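Local coordinates for protein nigritoxine (Vibrio nigripulchritudo, PDB 5M41) that is a bacterial toxin that acts on crustaceans and insects and has a new fold, at residues Glu322-Pro325 / Leu326-Ile329; Ala745-Lys748 / Leu749-Gly752. All coordinates share one frame; numbering follows the deposited sequence.

In the fold
Interaction 1 and interaction 2 are both local contacts, each within eight consecutive residues. Residues 322-329 form a turn between helix 302-319 and strand 328-336. Residues 745-752 close the last modelled helix, 739-751. The two lie on opposite sides of the chain's centre. Their centres are about 50 Å apart and their nearest atoms about 39 Å, so they do not touch. Interaction 1 is nearer the middle, its centre about 20 Å from that of the chain; interaction 2 is at the surface, about 35 Å away. Neither includes V189, E192 or D195, which form the magnesium site. Both are structural: one leads a helix into a strand, the other lies near the end of the last helix.

Interaction 1: Glu322-Pro325 / Leu326-Ile329; sequences EIDP and LDVI
D327 folds its side chain back across the turn and accepts a hydrogen bond from the backbone N-H of D324. The bond from D324 N to D327 OD2 is 2.8 Å long and fairly straight, at 161°. The N-H meets the oxygen from above the carboxylate plane. CG of D327 is anti to its own carbonyl carbon and beside its backbone N (chi1 -76°), which brings the carboxylate back to D324. A second bond closes the turn: D327 N donates to D324 O at 3.0 Å. The donor stands above the carbonyl plane. The hydroxyl OG of S373 also hydrogen-bonds to D324 O, so two donors share this oxygen.

The buried, closely packed side is apolar. CG2 of I323 meets CG2 of I329 at 3.8 Å, and CD1 of I323 lies 3.9 Å from that same methyl. Both isoleucines are buried. I323 packs on A317 of helix 302-319, and I329 on T314 of that helix and on L376 of helix 373-382.

The other side is looser and carries the acids. D324 is exposed and D327 partly so. Their carboxylate planes are only 14° apart, with D324 OD2 4.2 Å from D327 OD2. If both are charged they would probably disfavour each other, and the bond from D324 N may offset part of that cost. The side chain of L326 sets off away from residues 322-325 and touches R374 of helix 373-382.

The arrangement is a type I beta turn from D324 to D327, with P325 at its second position, leading from helix 302-319 into strand 328-336 of an antiparallel sheet.

Interaction 2: Ala745-Lys748 / Leu749-Gly752; sequences AAQK and LRNG
The guanidinium group of R750 has A746 O over the centre of one face, 4.1 Å above the plane. Q747 OE1 lies at its edge, in the plane. This is side-chain bonding along the last turns of an alpha helix, 739-751. R750 NH2 donates to Q747 OE1 at 3.0 Å and 173°, almost straight. NH2 stands above the carbonyl plane of the Q747 amide, and the amide and guanidinium planes are 63° apart. The R750 chain bends at chi3, which swings the guanidinium back toward the preceding turn.

Q747 uses both ends of its amide. OE1 accepts from R750, three residues on. NE2 donates to N751 OD1, four residues on, at 3.3 Å. The bend of the Q747 chain at chi2 (54°) lays the amide across the turn, where it can join both partners. These two bonds should limit rotation of the amide. Q747, R750 and N751 are all exposed.

Beneath them run the helical backbone bonds: L749 N to A745 O, R750 N to A746 O and N751 N to Q747 O. L749 and R750 face helix 667-676. There L749 packs on T672 and N676, and R750 touches Q668 and T672. R750 NH2 also forms a long, weak ion pair with D669. Within the helix, L749 lies against the backbone of the turn before, its CG 3.5 Å from A745 O and its CB 3.4 Å from A746 O.

Interaction 1: Glu322-Pro325 / Leu326-Ile329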
# COMPACT_ATOMS: atom_id res chain seq x y z
N GLU A 322 3.47 -11.70 -19.77
CA GLU A 322 2.90 -10.37 -19.53
C GLU A 322 3.98 -9.45 -18.96
O GLU A 322 3.95 -8.23 -19.17
CB GLU A 322 1.72 -10.48 -18.56
CG GLU A 322 0.52 -11.24 -19.13
CD GLU A 322 -0.64 -11.34 -18.15
OE1 GLU A 322 -0.41 -11.75 -16.99
OE2 GLU A 322 -1.79 -11.03 -18.55
N ILE A 323 4.94 -10.05 -18.26
CA ILE A 323 5.99 -9.35 -17.55
C ILE A 323 7.33 -10.03 -17.87
O ILE A 323 7.39 -11.25 -17.91
CB ILE A 323 5.70 -9.40 -16.01
CG1 ILE A 323 4.43 -8.62 -15.66
CG2 ILE A 323 6.87 -8.91 -15.18
CD1 ILE A 323 4.46 -7.14 -16.02
N ASP A 324 8.37 -9.24 -18.12
CA ASP A 324 9.75 -9.74 -18.29
C ASP A 324 10.54 -9.72 -16.97
O ASP A 324 10.32 -8.85 -16.14
CB ASP A 324 10.49 -8.91 -19.33
CG ASP A 324 9.95 -9.14 -20.74
OD1 ASP A 324 9.17 -10.10 -20.94
OD2 ASP A 324 10.33 -8.37 -21.65
N PRO A 325 11.47 -10.69 -16.78
CA PRO A 325 12.23 -10.79 -15.54
C PRO A 325 12.78 -9.47 -15.02
O PRO A 325 12.73 -9.24 -13.81
CB PRO A 325 13.37 -11.73 -15.91
CG PRO A 325 12.75 -12.66 -16.91
CD PRO A 325 11.69 -11.88 -17.64
N LEU A 326 13.27 -8.61 -15.91
CA LEU A 326 13.91 -7.36 -15.50
C LEU A 326 13.00 -6.12 -15.42
O LEU A 326 13.44 -5.07 -14.99
CB LEU A 326 15.14 -7.06 -16.38
CG LEU A 326 16.27 -8.10 -16.37
CD1 LEU A 326 17.33 -7.77 -17.42
CD2 LEU A 326 16.91 -8.20 -14.99
N ASP A 327 11.75 -6.26 -15.86
CA ASP A 327 10.74 -5.20 -15.74
C ASP A 327 10.49 -4.87 -14.28
O ASP A 327 10.32 -5.79 -13.45
CB ASP A 327 9.39 -5.67 -16.31
CG ASP A 327 9.35 -5.68 -17.82
OD1 ASP A 327 10.12 -4.94 -18.44
OD2 ASP A 327 8.51 -6.43 -18.39
N VAL A 328 10.40 -3.58 -13.98
CA VAL A 328 10.05 -3.13 -12.64
C VAL A 328 8.54 -3.20 -12.47
O VAL A 328 7.78 -2.71 -13.31
CB VAL A 328 10.59 -1.71 -12.34
CG1 VAL A 328 10.03 -1.19 -11.02
CG2 VAL A 328 12.12 -1.73 -12.28
N ILE A 329 8.09 -3.84 -11.40
CA ILE A 329 6.69 -4.02 -11.15
C ILE A 329 6.36 -3.58 -9.73
O ILE A 329 7.25 -3.52 -8.86
CB ILE A 329 6.22 -5.48 -11.41
CG1 ILE A 329 6.93 -6.48 -10.51
CG2 ILE A 329 6.42 -5.88 -12.88
CD1 ILE A 329 6.22 -7.82 -10.44

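Interaction 2: Ala745-Lys748 / Leu749-Gly752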
# COMPACT_ATOMS: atom_id res chain seq x y z
N ALA A 745 -25.79 26.70 7.68
CA ALA A 745 -24.51 25.99 7.51
C ALA A 745 -24.54 25.16 6.22
O ALA A 745 -23.57 25.15 5.45
CB ALA A 745 -24.21 25.11 8.71
N ALA A 746 -25.66 24.48 5.99
CA ALA A 746 -25.86 23.76 4.73
C ALA A 746 -25.80 24.71 3.53
O ALA A 746 -25.12 24.44 2.54
CB ALA A 746 -27.17 22.97 4.77
N GLN A 747 -26.54 25.81 3.62
CA GLN A 747 -26.49 26.86 2.59
C GLN A 747 -25.07 27.34 2.27
O GLN A 747 -24.69 27.42 1.11
CB GLN A 747 -27.40 28.05 2.94
CG GLN A 747 -27.71 28.95 1.75
CD GLN A 747 -28.30 28.17 0.57
OE1 GLN A 747 -29.29 27.44 0.72
NE2 GLN A 747 -27.68 28.30 -0.61
N LYS A 748 -24.29 27.66 3.31
CA LYS A 748 -22.88 28.02 3.15
C LYS A 748 -22.09 26.96 2.41
O LYS A 748 -21.19 27.30 1.65
CB LYS A 748 -22.21 28.27 4.50
CG LYS A 748 -22.36 29.68 5.03
CD LYS A 748 -21.88 29.78 6.46
CE LYS A 748 -22.20 31.15 7.04
NZ LYS A 748 -21.70 31.29 8.43
N LEU A 749 -22.41 25.68 2.64
CA LEU A 749 -21.68 24.61 1.97
C LEU A 749 -21.98 24.50 0.47
O LEU A 749 -21.10 24.16 -0.30
CB LEU A 749 -21.90 23.27 2.66
CG LEU A 749 -21.15 23.18 3.97
CD1 LEU A 749 -21.69 22.01 4.78
CD2 LEU A 749 -19.66 23.07 3.72
N ARG A 750 -23.22 24.79 0.07
CA ARG A 750 -23.61 24.79 -1.35
C ARG A 750 -23.06 26.02 -2.11
O ARG A 750 -22.77 25.93 -3.30
CB ARG A 750 -25.14 24.69 -1.51
CG ARG A 750 -25.73 23.35 -1.06
CD ARG A 750 -27.22 23.25 -1.34
NE ARG A 750 -28.02 24.08 -0.44
CZ ARG A 750 -28.65 23.64 0.65
NH1 ARG A 750 -28.59 22.35 1.01
NH2 ARG A 750 -29.35 24.49 1.40
N ASN A 751 -22.92 27.14 -1.41
CA ASN A 751 -22.37 28.38 -1.99
C ASN A 751 -20.92 28.25 -2.46
O ASN A 751 -20.55 28.80 -3.50
CB ASN A 751 -22.48 29.55 -1.00
CG ASN A 751 -23.91 30.04 -0.81
OD1 ASN A 751 -24.84 29.62 -1.51
ND2 ASN A 751 -24.09 30.96 0.15
N GLY A 752 -20.10 27.54 -1.68
CA GLY A 752 -18.68 27.32 -1.99
C GLY A 752 -18.43 26.42 -3.20
O GLY A 752 -19.13 25.42 -3.40